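PDB 2XZI: extracellular sialidase/neuraminidase, putative from Aspergillus fumigatus, which hydrolyses terminal sialic acid glycosides, acting by preference as a KDNase that removes the deaminated sugar Kdn, on a six-bladed beta-propeller scaffold. Local coordinates for residues Pro16-Ala21 with Ile51-Glu56; Leu70-Thr75 with Asn163-Pro168; Thr106-Asp111 with Leu198-Met203; Gly238-Asn243 with Glu260-Phe265; Gly250-Ala255 with Ala269-Pro274. One frame throughout, in Å; residues are numbered along the deposited sequence. Where two conformers were deposited one is given.

Interaction 1: residues Pro16-Ala21 with Ile51-Glu56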
# COMPACT_ATOMS: atom_id res chain seq x y z
N PRO A 16 -10.08 -4.06 13.37
CA PRO A 16 -9.24 -4.97 12.56
C PRO A 16 -10.00 -5.50 11.34
O PRO A 16 -11.18 -5.89 11.45
CB PRO A 16 -8.90 -6.11 13.53
CG PRO A 16 -9.25 -5.57 14.90
CD PRO A 16 -10.35 -4.60 14.72
N LEU A 17 -9.33 -5.49 10.19
CA LEU A 17 -9.94 -6.02 8.97
C LEU A 17 -9.28 -7.32 8.51
O LEU A 17 -9.94 -8.17 7.87
CB LEU A 17 -9.94 -4.97 7.85
CG LEU A 17 -10.63 -5.36 6.55
CD1 LEU A 17 -12.11 -5.67 6.83
CD2 LEU A 17 -10.49 -4.27 5.48
N PHE A 18 -7.99 -7.47 8.78
CA PHE A 18 -7.30 -8.72 8.48
C PHE A 18 -6.77 -9.24 9.81
O PHE A 18 -5.88 -8.65 10.41
CB PHE A 18 -6.17 -8.51 7.46
CG PHE A 18 -6.66 -8.10 6.09
CD1 PHE A 18 -6.88 -6.76 5.78
CD2 PHE A 18 -6.89 -9.04 5.10
CE1 PHE A 18 -7.31 -6.38 4.53
CE2 PHE A 18 -7.33 -8.68 3.82
CZ PHE A 18 -7.54 -7.34 3.53
N ARG A 19 -7.40 -10.32 10.28
CA ARG A 19 -7.23 -10.85 11.63
C ARG A 19 -6.28 -12.03 11.59
O ARG A 19 -6.57 -13.05 10.97
CB ARG A 19 -8.59 -11.27 12.18
CG ARG A 19 -9.58 -10.10 12.29
CD ARG A 19 -10.97 -10.55 12.76
NE ARG A 19 -10.94 -10.97 14.16
CZ ARG A 19 -11.12 -10.17 15.21
NH1 ARG A 19 -11.37 -8.87 15.05
NH2 ARG A 19 -11.03 -10.67 16.45
N SER A 20 -5.14 -11.87 12.26
CA SER A 20 -4.08 -12.89 12.29
C SER A 20 -4.52 -14.17 13.02
O SER A 20 -5.53 -14.18 13.74
CB SER A 20 -2.80 -12.30 12.90
OG SER A 20 -3.10 -11.48 14.02
N ALA A 21 -3.74 -15.24 12.84
CA ALA A 21 -4.12 -16.57 13.34
C ALA A 21 -4.33 -16.66 14.87
O ALA A 21 -5.02 -17.57 15.34
CB ALA A 21 -3.12 -17.63 12.86
N ILE A 51 -15.25 -0.76 -1.99
CA ILE A 51 -13.86 -0.67 -1.50
C ILE A 51 -13.23 -2.05 -1.60
O ILE A 51 -13.84 -3.04 -1.19
CB ILE A 51 -13.78 -0.08 -0.07
CG1 ILE A 51 -14.46 1.31 -0.05
CG2 ILE A 51 -12.33 0.04 0.36
CD1 ILE A 51 -14.65 1.93 1.32
N LEU A 52 -12.02 -2.09 -2.17
CA LEU A 52 -11.21 -3.31 -2.28
C LEU A 52 -9.97 -3.16 -1.43
O LEU A 52 -9.19 -2.23 -1.63
CB LEU A 52 -10.80 -3.55 -3.73
CG LEU A 52 -11.89 -3.52 -4.79
CD1 LEU A 52 -11.31 -3.78 -6.19
CD2 LEU A 52 -12.98 -4.54 -4.48
N ALA A 53 -9.81 -4.07 -0.46
CA ALA A 53 -8.64 -4.10 0.42
C ALA A 53 -7.81 -5.35 0.16
O ALA A 53 -8.33 -6.47 0.21
CB ALA A 53 -9.11 -4.06 1.87
N PHE A 54 -6.52 -5.15 -0.11
CA PHE A 54 -5.59 -6.22 -0.43
C PHE A 54 -4.53 -6.34 0.64
O PHE A 54 -4.22 -5.37 1.34
CB PHE A 54 -4.87 -5.93 -1.75
CG PHE A 54 -5.79 -5.68 -2.90
CD1 PHE A 54 -6.23 -4.39 -3.18
CD2 PHE A 54 -6.19 -6.71 -3.73
CE1 PHE A 54 -7.09 -4.14 -4.26
CE2 PHE A 54 -7.06 -6.46 -4.81
CZ PHE A 54 -7.48 -5.18 -5.08
N ALA A 55 -3.97 -7.54 0.77
CA ALA A 55 -2.85 -7.75 1.67
C ALA A 55 -2.07 -9.00 1.26
O ALA A 55 -2.56 -9.83 0.45
CB ALA A 55 -3.36 -7.91 3.10
N GLU A 56 -0.87 -9.13 1.81
CA GLU A 56 -0.14 -10.37 1.78
C GLU A 56 -0.59 -11.26 2.92
O GLU A 56 -0.50 -10.88 4.09
CB GLU A 56 1.35 -10.09 1.91
CG GLU A 56 1.98 -9.53 0.65
CD GLU A 56 3.47 -9.29 0.79
OE1 GLU A 56 4.12 -9.96 1.63
OE2 GLU A 56 3.98 -8.43 0.05
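Phe-18 and Leu-17 reach from one blade of the sialidase beta-propeller onto strand 51-58 of the next, and the contact is buried and wholly apolar between side chains. The Phe-18 ring is laid flat against Ala-55, whose CB sits over the middle of one ring face, 4.1 Å from the centroid and 10° off the normal, a CH-pi contact. The rim of the same ring points at Ala-53: CE1 of Phe-18 comes within 4.0 Å of Ala-53 CB. Leu-17 arrives alongside, its CG anti to the backbone N (chi1 -176°), which carries CD2 to 3.9 Å from Ala-53 CB. The methyl of Ala-53 thus meets both a leucine branch and CE1 of the ring. Both large residues can point the same way because Leu-17 and Phe-18 form a classic beta bulge opposite Ile-370 of strand 368-375, and that isoleucine also packs on Phe-18 and Ala-55. On strand 51-58 the small side chains of Ala-53 and Ala-55 face this blade, while Phe-54 turns its ring to the other side, against Leu-70 and Tyr-72. At the far end of the Phe-18 ring, CZ lies 3.5 Å from the carbonyl O of Ala-53, which sits at the ring edge in its plane.

Interaction 2: residues Leu70-Thr75 with Asn163-Pro168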
# COMPACT_ATOMS: atom_id res chain seq x y z
N LEU A 70 -1.60 -13.59 -2.15
CA LEU A 70 -2.21 -12.26 -2.24
C LEU A 70 -3.69 -12.40 -2.00
O LEU A 70 -4.40 -13.00 -2.82
CB LEU A 70 -1.95 -11.63 -3.61
CG LEU A 70 -1.91 -10.10 -3.67
CD1 LEU A 70 -3.25 -9.44 -3.33
CD2 LEU A 70 -0.82 -9.54 -2.81
N VAL A 71 -4.15 -11.84 -0.89
CA VAL A 71 -5.53 -11.97 -0.43
C VAL A 71 -6.25 -10.62 -0.46
O VAL A 71 -5.61 -9.58 -0.61
CB VAL A 71 -5.62 -12.64 0.98
CG1 VAL A 71 -5.05 -14.07 0.91
CG2 VAL A 71 -4.93 -11.80 2.07
N TYR A 72 -7.57 -10.64 -0.35
CA TYR A 72 -8.34 -9.42 -0.37
C TYR A 72 -9.71 -9.56 0.28
O TYR A 72 -10.19 -10.69 0.48
CB TYR A 72 -8.47 -8.89 -1.80
CG TYR A 72 -9.44 -9.62 -2.71
CD1 TYR A 72 -9.13 -10.86 -3.25
CD2 TYR A 72 -10.65 -9.04 -3.08
CE1 TYR A 72 -10.00 -11.51 -4.11
CE2 TYR A 72 -11.54 -9.69 -3.94
CZ TYR A 72 -11.20 -10.92 -4.46
OH TYR A 72 -12.06 -11.59 -5.32
N LYS A 73 -10.31 -8.42 0.58
CA LYS A 73 -11.71 -8.34 0.95
C LYS A 73 -12.35 -7.19 0.20
O LYS A 73 -11.70 -6.19 -0.08
CB LYS A 73 -11.87 -8.09 2.44
CG LYS A 73 -11.47 -9.24 3.33
CD LYS A 73 -11.72 -8.91 4.79
CE LYS A 73 -11.47 -10.13 5.62
NZ LYS A 73 -11.91 -9.97 7.01
N ARG A 74 -13.63 -7.33 -0.12
CA ARG A 74 -14.40 -6.23 -0.68
C ARG A 74 -15.49 -5.85 0.30
O ARG A 74 -15.93 -6.67 1.10
CB ARG A 74 -15.11 -6.67 -1.96
CG ARG A 74 -14.28 -7.49 -2.94
CD ARG A 74 -15.05 -7.61 -4.26
NE ARG A 74 -16.37 -8.23 -4.07
CZ ARG A 74 -17.38 -8.14 -4.94
NH1 ARG A 74 -17.26 -7.43 -6.04
NH2 ARG A 74 -18.54 -8.74 -4.67
N THR A 75 -15.96 -4.62 0.22
CA THR A 75 -17.23 -4.28 0.82
C THR A 75 -18.36 -5.03 0.12
O THR A 75 -18.31 -5.27 -1.10
CB THR A 75 -17.48 -2.75 0.86
OG1 THR A 75 -17.44 -2.20 -0.47
CG2 THR A 75 -16.42 -2.10 1.73
N ASN A 163 -14.73 -8.75 -8.05
CA ASN A 163 -15.29 -10.08 -7.75
C ASN A 163 -14.38 -11.24 -8.20
O ASN A 163 -14.21 -12.23 -7.48
CB ASN A 163 -16.70 -10.22 -8.34
CG ASN A 163 -17.44 -11.41 -7.76
OD1 ASN A 163 -17.40 -11.64 -6.55
ND2 ASN A 163 -18.13 -12.16 -8.62
N THR A 164 -13.79 -11.09 -9.38
CA THR A 164 -12.85 -12.08 -9.88
C THR A 164 -11.67 -11.39 -10.54
O THR A 164 -11.75 -10.22 -10.96
CB THR A 164 -13.49 -13.04 -10.90
OG1 THR A 164 -13.87 -12.29 -12.06
CG2 THR A 164 -14.72 -13.77 -10.33
N TRP A 165 -10.58 -12.14 -10.62
CA TRP A 165 -9.28 -11.67 -11.08
C TRP A 165 -8.71 -12.60 -12.15
O TRP A 165 -8.82 -13.82 -12.04
CB TRP A 165 -8.31 -11.62 -9.88
CG TRP A 165 -8.77 -10.60 -8.91
CD1 TRP A 165 -9.63 -10.79 -7.85
CD2 TRP A 165 -8.50 -9.20 -8.96
NE1 TRP A 165 -9.87 -9.59 -7.22
CE2 TRP A 165 -9.19 -8.60 -7.88
CE3 TRP A 165 -7.72 -8.39 -9.80
CZ2 TRP A 165 -9.14 -7.21 -7.63
CZ3 TRP A 165 -7.66 -7.02 -9.55
CH2 TRP A 165 -8.37 -6.44 -8.47
N SER A 166 -8.08 -12.01 -13.16
CA SER A 166 -7.42 -12.79 -14.19
C SER A 166 -6.17 -13.51 -13.63
O SER A 166 -5.58 -13.07 -12.64
CB SER A 166 -7.06 -11.88 -15.35
OG SER A 166 -6.13 -10.90 -14.94
N LYS A 167 -5.78 -14.61 -14.26
CA LYS A 167 -4.51 -15.24 -13.91
C LYS A 167 -3.40 -14.21 -14.14
O LYS A 167 -3.33 -13.63 -15.23
CB LYS A 167 -4.23 -16.48 -14.76
CG LYS A 167 -2.93 -17.18 -14.37
CD LYS A 167 -2.88 -18.60 -14.90
CE LYS A 167 -1.46 -19.01 -15.22
NZ LYS A 167 -1.02 -18.44 -16.52
N PRO A 168 -2.56 -13.96 -13.12
CA PRO A 168 -1.55 -12.91 -13.31
C PRO A 168 -0.62 -13.18 -14.49
O PRO A 168 -0.19 -14.33 -14.68
CB PRO A 168 -0.78 -12.92 -11.99
CG PRO A 168 -1.77 -13.47 -10.98
CD PRO A 168 -2.52 -14.52 -11.75
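The backbones of strand 70-74 and the irregular segment 163-168 are nearest at Arg-74 and Asn-163, whose CA atoms are 8.1 Å apart, a spacing bridged by side chains. Tyr-72 and Trp-165 make the main contact, a T-shaped pair in which the pyrrole edge of the indole is directed at the face of the phenol ring. The two planes stand at 80°, and the centroids of the Tyr-72 ring and the five-membered ring of Trp-165 are 4.7 Å apart. NE1 of Trp-165 leads the approach, lying above the phenol face and displaced toward its rim, 3.3 Å from Tyr-72 CZ. Tyr-72 takes the first torsion that sets CG between the backbone N and the carbonyl carbon (chi1 75°), which sends the ring out toward the loop. Its OH ends 3.1 Å from the carbonyl O of Asn-163. Two residues along the strand, the Arg-74 chain bends at chi3 and its guanidinium slides past Asn-163, whose OD1 lies over one face at 3.6 Å from Arg-74 NH2. The two flat groups are 37° apart, and their stronger polar partners lie outside the pair: Arg-74 NH2 forms a salt bridge with Glu-89, while Asn-163 OD1 accepts a hydrogen bond from Arg-92 NH1. Arg-74 NH1 also binds the carbonyl O of Asp-161, which ties the guanidinium to the start of the loop. Trp-165 packs in turn on Ile-115 and Leu-117, so its indole is wedged between two blades. Asn-163, Thr-164 and Trp-165 belong to an S-x-D-x-G-x-T-W sequence, the Asp-box that recurs in sialidase beta-propellers.

Interaction 3: residues Thr106-Asp111 with Leu198-Met203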
# COMPACT_ATOMS: atom_id res chain seq x y z
N THR A 106 -0.17 -3.45 -5.55
CA THR A 106 -0.17 -2.05 -5.99
C THR A 106 -1.30 -1.86 -7.01
O THR A 106 -1.08 -1.94 -8.22
CB THR A 106 1.21 -1.64 -6.56
OG1 THR A 106 2.23 -2.06 -5.66
CG2 THR A 106 1.30 -0.13 -6.74
N PRO A 107 -2.51 -1.59 -6.51
CA PRO A 107 -3.70 -1.45 -7.36
C PRO A 107 -3.87 -0.05 -7.92
O PRO A 107 -3.42 0.93 -7.31
CB PRO A 107 -4.85 -1.80 -6.40
CG PRO A 107 -4.34 -1.32 -5.06
CD PRO A 107 -2.87 -1.68 -5.08
N VAL A 108 -4.55 0.07 -9.06
CA VAL A 108 -5.02 1.34 -9.58
C VAL A 108 -6.34 1.10 -10.31
O VAL A 108 -6.46 0.17 -11.10
CB VAL A 108 -3.96 2.04 -10.49
CG1 VAL A 108 -3.56 1.15 -11.68
CG2 VAL A 108 -4.43 3.45 -10.91
N VAL A 109 -7.30 1.97 -10.04
CA VAL A 109 -8.60 1.89 -10.68
C VAL A 109 -8.58 2.76 -11.93
O VAL A 109 -8.29 3.95 -11.88
CB VAL A 109 -9.73 2.34 -9.73
CG1 VAL A 109 -11.09 2.28 -10.47
CG2 VAL A 109 -9.76 1.50 -8.44
N ASP A 110 -8.88 2.14 -13.08
CA ASP A 110 -8.93 2.87 -14.35
C ASP A 110 -10.33 3.45 -14.62
O ASP A 110 -11.28 3.11 -13.91
CB ASP A 110 -8.45 1.99 -15.51
CG ASP A 110 -7.70 2.79 -16.58
OD1 ASP A 110 -7.88 4.03 -16.66
OD2 ASP A 110 -6.94 2.15 -17.33
N ASP A 111 -10.45 4.30 -15.64
CA ASP A 111 -11.67 5.10 -15.89
C ASP A 111 -12.90 4.25 -16.20
O ASP A 111 -14.05 4.68 -15.96
CB ASP A 111 -11.49 6.07 -17.06
CG ASP A 111 -10.34 7.04 -16.88
OD1 ASP A 111 -9.81 7.17 -15.75
OD2 ASP A 111 -9.98 7.69 -17.88
N LEU A 198 -2.03 6.52 -16.47
CA LEU A 198 -1.82 5.85 -15.18
C LEU A 198 -0.35 5.93 -14.80
O LEU A 198 0.53 5.84 -15.65
CB LEU A 198 -2.23 4.39 -15.23
CG LEU A 198 -3.68 4.09 -15.66
CD1 LEU A 198 -3.97 2.60 -15.54
CD2 LEU A 198 -4.66 4.87 -14.80
N VAL A 199 -0.08 6.09 -13.50
CA VAL A 199 1.29 6.05 -13.01
C VAL A 199 1.32 5.13 -11.80
O VAL A 199 0.58 5.35 -10.81
CB VAL A 199 1.84 7.44 -12.61
CG1 VAL A 199 3.32 7.32 -12.23
CG2 VAL A 199 1.70 8.43 -13.74
N ILE A 200 2.17 4.11 -11.89
CA ILE A 200 2.37 3.12 -10.84
C ILE A 200 3.81 3.23 -10.33
O ILE A 200 4.76 3.11 -11.12
CB ILE A 200 2.03 1.70 -11.35
CG1 ILE A 200 0.57 1.62 -11.86
CG2 ILE A 200 2.30 0.65 -10.27
CD1 ILE A 200 0.35 2.08 -13.34
N PRO A 201 3.98 3.48 -9.03
CA PRO A 201 5.35 3.62 -8.53
C PRO A 201 5.99 2.27 -8.33
O PRO A 201 5.35 1.33 -7.88
CB PRO A 201 5.16 4.32 -7.18
CG PRO A 201 3.82 3.81 -6.70
CD PRO A 201 2.98 3.64 -7.95
N ALA A 202 7.28 2.17 -8.65
CA ALA A 202 8.05 0.95 -8.48
C ALA A 202 9.49 1.26 -8.10
O ALA A 202 9.91 2.43 -8.06
CB ALA A 202 7.99 0.08 -9.73
N MET A 203 10.24 0.20 -7.84
CA MET A 203 11.65 0.37 -7.48
C MET A 203 12.41 1.03 -8.65
O MET A 203 12.38 0.54 -9.76
CB MET A 203 12.27 -0.98 -7.15
CG MET A 203 13.79 -0.94 -7.06
SD MET A 203 14.40 -2.49 -6.38
CE MET A 203 16.05 -2.58 -7.05
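Thr-106 begins the contact with its methyl: CG2, anti to the backbone N because OG1 takes the place beside it (chi1 -48°), meets Ile-200 CG2 at 3.8 Å. The same methyl faces the ring of Pro-201 at longer range, CG2 to CD 4.3 Å. The hydroxyl is directed elsewhere, to the carbonyl O of Asn-104, so an apolar surface is what Thr-106 presents to the other strand. Pro-107 turns its ring to the opposite side of the strand, against Ala-42 and Val-44. Val-108 comes next and lies between two residues of segment 198-203. Its CG1 is 4.1 Å from Leu-198 CD1 and 4.2 Å from Ile-200 CG1, with the valine and isoleucine side chains crossing at about a right angle. CG2 of Val-108 leans on the second branch of Leu-198, 4.1 Å from CD2. Beyond Val-109, which points away, Asp-110 closes this end. Its carboxylate faces the fork of Leu-198, one oxygen to each branch, OD2 coming to 3.5 Å from CD1 and OD1 to 3.8 Å from CD2. Those oxygens are occupied by polar partners: OD1 by Arg-216 in a salt bridge and by the backbone N of Asp-111, OD2 by the backbone N of Gly-214. The leucine therefore packs against a carboxylate held by three polar partners. Strands 106-109 and 198-202 run antiparallel in direction, at 171° with axes 8.3 Å apart, and no hydrogen bond joins them. Such face-to-face packing of separate antiparallel sheets, through branched side chains that cross one another, is how adjoining blades of a beta-propeller meet.

Interaction 4: residues Gly238-Asn243 with Glu260-Phe265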
# COMPACT_ATOMS: atom_id res chain seq x y z
N GLY A 238 -0.60 19.93 -10.70
CA GLY A 238 -0.69 18.99 -11.82
C GLY A 238 0.60 18.22 -12.08
O GLY A 238 0.64 17.31 -12.91
N LYS A 239 1.65 18.58 -11.34
CA LYS A 239 2.94 17.91 -11.44
C LYS A 239 2.92 16.57 -10.68
O LYS A 239 1.98 16.31 -9.91
CB LYS A 239 4.07 18.83 -10.97
CG LYS A 239 4.21 20.09 -11.84
CD LYS A 239 5.66 20.57 -11.88
CE LYS A 239 5.84 21.72 -12.88
NZ LYS A 239 7.27 22.17 -12.98
N LEU A 240 3.93 15.73 -10.91
CA LEU A 240 4.07 14.45 -10.20
C LEU A 240 5.00 14.62 -9.02
O LEU A 240 5.92 15.45 -9.03
CB LEU A 240 4.64 13.36 -11.12
CG LEU A 240 3.82 13.01 -12.37
CD1 LEU A 240 4.51 11.94 -13.22
CD2 LEU A 240 2.41 12.56 -11.99
N TYR A 241 4.80 13.78 -8.01
CA TYR A 241 5.52 13.85 -6.75
C TYR A 241 5.77 12.42 -6.31
O TYR A 241 4.81 11.67 -6.09
CB TYR A 241 4.63 14.62 -5.75
CG TYR A 241 4.95 14.61 -4.26
CD1 TYR A 241 4.48 13.58 -3.44
CD2 TYR A 241 5.64 15.66 -3.66
CE1 TYR A 241 4.72 13.60 -2.07
CE2 TYR A 241 5.89 15.67 -2.29
CZ TYR A 241 5.42 14.64 -1.50
OH TYR A 241 5.67 14.63 -0.14
N ARG A 242 7.05 12.03 -6.23
CA ARG A 242 7.45 10.75 -5.64
C ARG A 242 7.85 10.99 -4.20
O ARG A 242 8.59 11.93 -3.90
CB ARG A 242 8.62 10.09 -6.38
CG ARG A 242 8.28 9.33 -7.66
CD ARG A 242 7.73 7.90 -7.41
NE ARG A 242 8.67 6.97 -6.77
CZ ARG A 242 9.06 5.78 -7.25
NH1 ARG A 242 8.61 5.34 -8.42
NH2 ARG A 242 9.92 5.03 -6.56
N ASN A 243 7.36 10.14 -3.30
CA ASN A 243 7.72 10.21 -1.89
C ASN A 243 8.06 8.79 -1.46
O ASN A 243 7.18 7.93 -1.31
CB ASN A 243 6.56 10.84 -1.10
CG ASN A 243 6.84 10.95 0.39
OD1 ASN A 243 7.36 10.01 1.00
ND2 ASN A 243 6.48 12.08 0.98
N GLU A 260 7.72 13.77 -18.49
CA GLU A 260 8.94 14.02 -19.25
C GLU A 260 10.22 13.84 -18.45
O GLU A 260 11.32 13.81 -19.02
CB GLU A 260 8.92 15.42 -19.86
CG GLU A 260 7.86 15.61 -20.94
CD GLU A 260 7.70 17.07 -21.39
OE1 GLU A 260 8.36 17.96 -20.81
OE2 GLU A 260 6.89 17.31 -22.31
N GLY A 261 10.10 13.74 -17.12
CA GLY A 261 11.27 13.55 -16.27
C GLY A 261 11.14 14.11 -14.87
O GLY A 261 10.28 14.97 -14.60
N PHE A 262 12.00 13.63 -13.98
CA PHE A 262 12.03 14.08 -12.60
C PHE A 262 13.33 14.75 -12.24
O PHE A 262 14.38 14.46 -12.82
CB PHE A 262 11.84 12.90 -11.64
CG PHE A 262 10.41 12.50 -11.44
CD1 PHE A 262 9.67 11.94 -12.48
CD2 PHE A 262 9.81 12.67 -10.20
CE1 PHE A 262 8.35 11.57 -12.27
CE2 PHE A 262 8.49 12.30 -10.00
CZ PHE A 262 7.77 11.75 -11.01
N GLY A 263 13.24 15.64 -11.26
CA GLY A 263 14.42 16.21 -10.63
C GLY A 263 14.98 15.24 -9.60
O GLY A 263 14.51 14.09 -9.47
N ALA A 264 15.96 15.72 -8.84
CA ALA A 264 16.63 14.90 -7.85
C ALA A 264 15.76 14.55 -6.64
O ALA A 264 14.86 15.31 -6.25
CB ALA A 264 17.90 15.58 -7.38
N PHE A 265 16.04 13.38 -6.08
CA PHE A 265 15.50 13.00 -4.78
C PHE A 265 16.31 13.65 -3.67
O PHE A 265 17.54 13.69 -3.73
CB PHE A 265 15.50 11.49 -4.59
CG PHE A 265 14.35 10.80 -5.27
CD1 PHE A 265 14.44 10.46 -6.63
CD2 PHE A 265 13.18 10.47 -4.57
CE1 PHE A 265 13.37 9.82 -7.29
CE2 PHE A 265 12.12 9.83 -5.22
CZ PHE A 265 12.22 9.50 -6.57
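The Phe-262 and Phe-265 rings both meet strand 240-243 obliquely, leading with their outer carbons. CZ of Phe-262 pushes to 3.5 Å from Leu-240 CB, and the leucine branch CD1 follows at 3.9 Å from the same CZ; the two side chains cross at about a right angle. The neighbouring ring atom, CE2 of Phe-262, lies 3.8 Å from Arg-242 CG. Phe-265 takes the next position along the strand, with CZ and CE2 each 3.7 Å from Arg-242 CB. CB and CG of Arg-242 are thus touched by two phenyl rings, Phe-265 at CB and Phe-262 at CG, while its guanidinium plane stands steeply to both, at 72° to Phe-262 and 78° to Phe-265, so neither is stacked on it. Bends at chi2 and chi3 fold the arginine chain over and deliver its charged end to polar partners: Asp-244 in a salt bridge, Asn-206 OD1, and the carbonyl O atoms of Ala-202 and Arg-205. Tyr-241, between the two contact residues, faces the other side of the sheet. Strand 250-258 runs between the segments, pairing with strand 240-244 on one side and strand 261-268 on the other, and the phenylalanines reach across it within one propeller blade, with Leu-223 packed beside Phe-262 and Arg-242.

Interaction 5: residues Gly250-Ala255 with Ala269-Pro274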
# COMPACT_ATOMS: atom_id res chain seq x y z
N GLY A 250 15.59 7.94 8.79
CA GLY A 250 15.75 9.38 8.80
C GLY A 250 14.50 10.09 8.35
O GLY A 250 13.67 10.48 9.18
N TYR A 251 14.38 10.25 7.02
CA TYR A 251 13.35 11.08 6.40
C TYR A 251 12.88 10.50 5.08
O TYR A 251 13.63 9.79 4.41
CB TYR A 251 13.91 12.50 6.14
CG TYR A 251 14.40 13.16 7.40
CD1 TYR A 251 13.51 13.81 8.25
CD2 TYR A 251 15.74 13.09 7.76
CE1 TYR A 251 13.95 14.39 9.44
CE2 TYR A 251 16.20 13.68 8.93
CZ TYR A 251 15.29 14.32 9.76
OH TYR A 251 15.73 14.91 10.92
N ARG A 252 11.65 10.83 4.72
CA ARG A 252 11.15 10.49 3.39
C ARG A 252 11.99 11.16 2.30
O ARG A 252 12.50 12.28 2.50
CB ARG A 252 9.70 10.93 3.23
CG ARG A 252 8.74 10.38 4.27
CD ARG A 252 8.59 8.86 4.22
NE ARG A 252 8.03 8.38 2.96
CZ ARG A 252 7.80 7.10 2.71
NH1 ARG A 252 8.04 6.18 3.66
NH2 ARG A 252 7.29 6.74 1.54
N MET A 253 12.17 10.47 1.19
CA MET A 253 12.92 10.99 0.05
C MET A 253 11.94 11.45 -1.02
O MET A 253 11.14 10.66 -1.52
CB MET A 253 13.87 9.91 -0.50
CG MET A 253 14.93 9.45 0.50
SD MET A 253 16.07 10.77 0.98
CE MET A 253 17.03 10.91 -0.51
N VAL A 254 12.01 12.73 -1.38
CA VAL A 254 11.03 13.35 -2.27
C VAL A 254 11.65 13.83 -3.57
O VAL A 254 12.75 14.39 -3.57
CB VAL A 254 10.25 14.52 -1.55
CG1 VAL A 254 9.41 15.34 -2.53
CG2 VAL A 254 9.37 13.96 -0.44
N ALA A 255 10.96 13.58 -4.68
CA ALA A 255 11.32 14.17 -5.96
C ALA A 255 10.07 14.61 -6.69
O ALA A 255 8.99 14.02 -6.49
CB ALA A 255 12.11 13.20 -6.81
N ALA A 269 12.86 17.14 5.33
CA ALA A 269 13.11 17.27 6.77
C ALA A 269 11.82 17.41 7.58
O ALA A 269 11.83 17.24 8.81
CB ALA A 269 14.07 18.43 7.04
N GLY A 270 10.71 17.69 6.90
CA GLY A 270 9.40 17.80 7.54
C GLY A 270 8.72 16.45 7.76
O GLY A 270 7.70 16.37 8.45
N LEU A 271 9.31 15.39 7.19
CA LEU A 271 8.70 14.04 7.21
C LEU A 271 9.68 12.95 7.70
O LEU A 271 10.22 12.18 6.90
CB LEU A 271 8.14 13.68 5.83
CG LEU A 271 7.05 14.57 5.24
CD1 LEU A 271 6.73 14.13 3.81
CD2 LEU A 271 5.78 14.61 6.13
N PRO A 272 9.92 12.90 9.02
CA PRO A 272 10.72 11.82 9.58
C PRO A 272 10.12 10.45 9.22
O PRO A 272 8.90 10.32 9.07
CB PRO A 272 10.65 12.10 11.09
CG PRO A 272 9.39 12.87 11.28
CD PRO A 272 9.32 13.74 10.06
N ASP A 273 10.99 9.47 9.04
CA ASP A 273 10.57 8.13 8.65
C ASP A 273 11.62 7.14 9.17
O ASP A 273 12.81 7.46 9.13
CB ASP A 273 10.46 8.04 7.13
CG ASP A 273 9.95 6.69 6.66
OD1 ASP A 273 10.75 5.76 6.50
OD2 ASP A 273 8.71 6.56 6.49
N PRO A 274 11.20 5.96 9.64
CA PRO A 274 12.14 5.00 10.24
C PRO A 274 12.62 3.94 9.23
O PRO A 274 13.01 2.87 9.64
CB PRO A 274 11.30 4.35 11.34
CG PRO A 274 9.90 4.27 10.69
CD PRO A 274 9.80 5.54 9.85
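Arg-252 and Asp-273 form a salt bridge, NH1 to OD2 at 2.9 Å, with an N-H...O angle of 162°. The carboxylate oxygen lies in the guanidinium plane, but the nitrogen comes to it from above the carboxylate, 60° out of that plane. The folded arginine chain also brings its CD to 3.2 Å from the same OD2. Three backbone hydrogen bonds support the bridge. Gly-250 and Asp-273 make a reciprocal antiparallel pair, N of Gly-250 to O of Asp-273 at 2.8 Å, and Arg-252 N donates to Leu-271 O at 2.9 Å. Between them Tyr-251 and Pro-272 are a non-hydrogen-bonded pair, with CA atoms 4.2 Å apart. Packing extends outward from this ladder: Arg-252 CG rests 3.7 Å from Leu-271 CB, and on the outer side the Tyr-251 ring meets Pro-272 obliquely, CE1 to CB 4.3 Å. Asn-243 OD1 accepts from Arg-252 NE, and Asn-295 ND2 donates to Asp-273 OD2. The buried charges are therefore paired with each other and steadied by neutral amides, which probably keeps both ionised and holds this edge of the blade close to the next one, where Phe-293 covers Arg-252 and Leu-271.

From the N terminus, interaction 1 comes first, joining the strand that completes the last blade with the N-terminal part of the chain to strand 51-58 of the following blade. Interaction 2 then leaves the adjacent strand 68-74, touching interaction 1 through Leu-17 O and Lys-73 NZ, and closes a long loop from 75 to 163 that encloses most of the next blade. Interaction 3 closes another, from 111 to 198; it opens inside that span and ends beyond it, so 2 and 3 cross. Interactions 4 and 5 also cross, but within a single blade, where strands 240-244 and 250-258 are neighbours. Arg-242 NH2 bonds to Ala-202 O and so connects 3 with 4, whereas interactions 1 and 5 lie on opposite sides of the propeller.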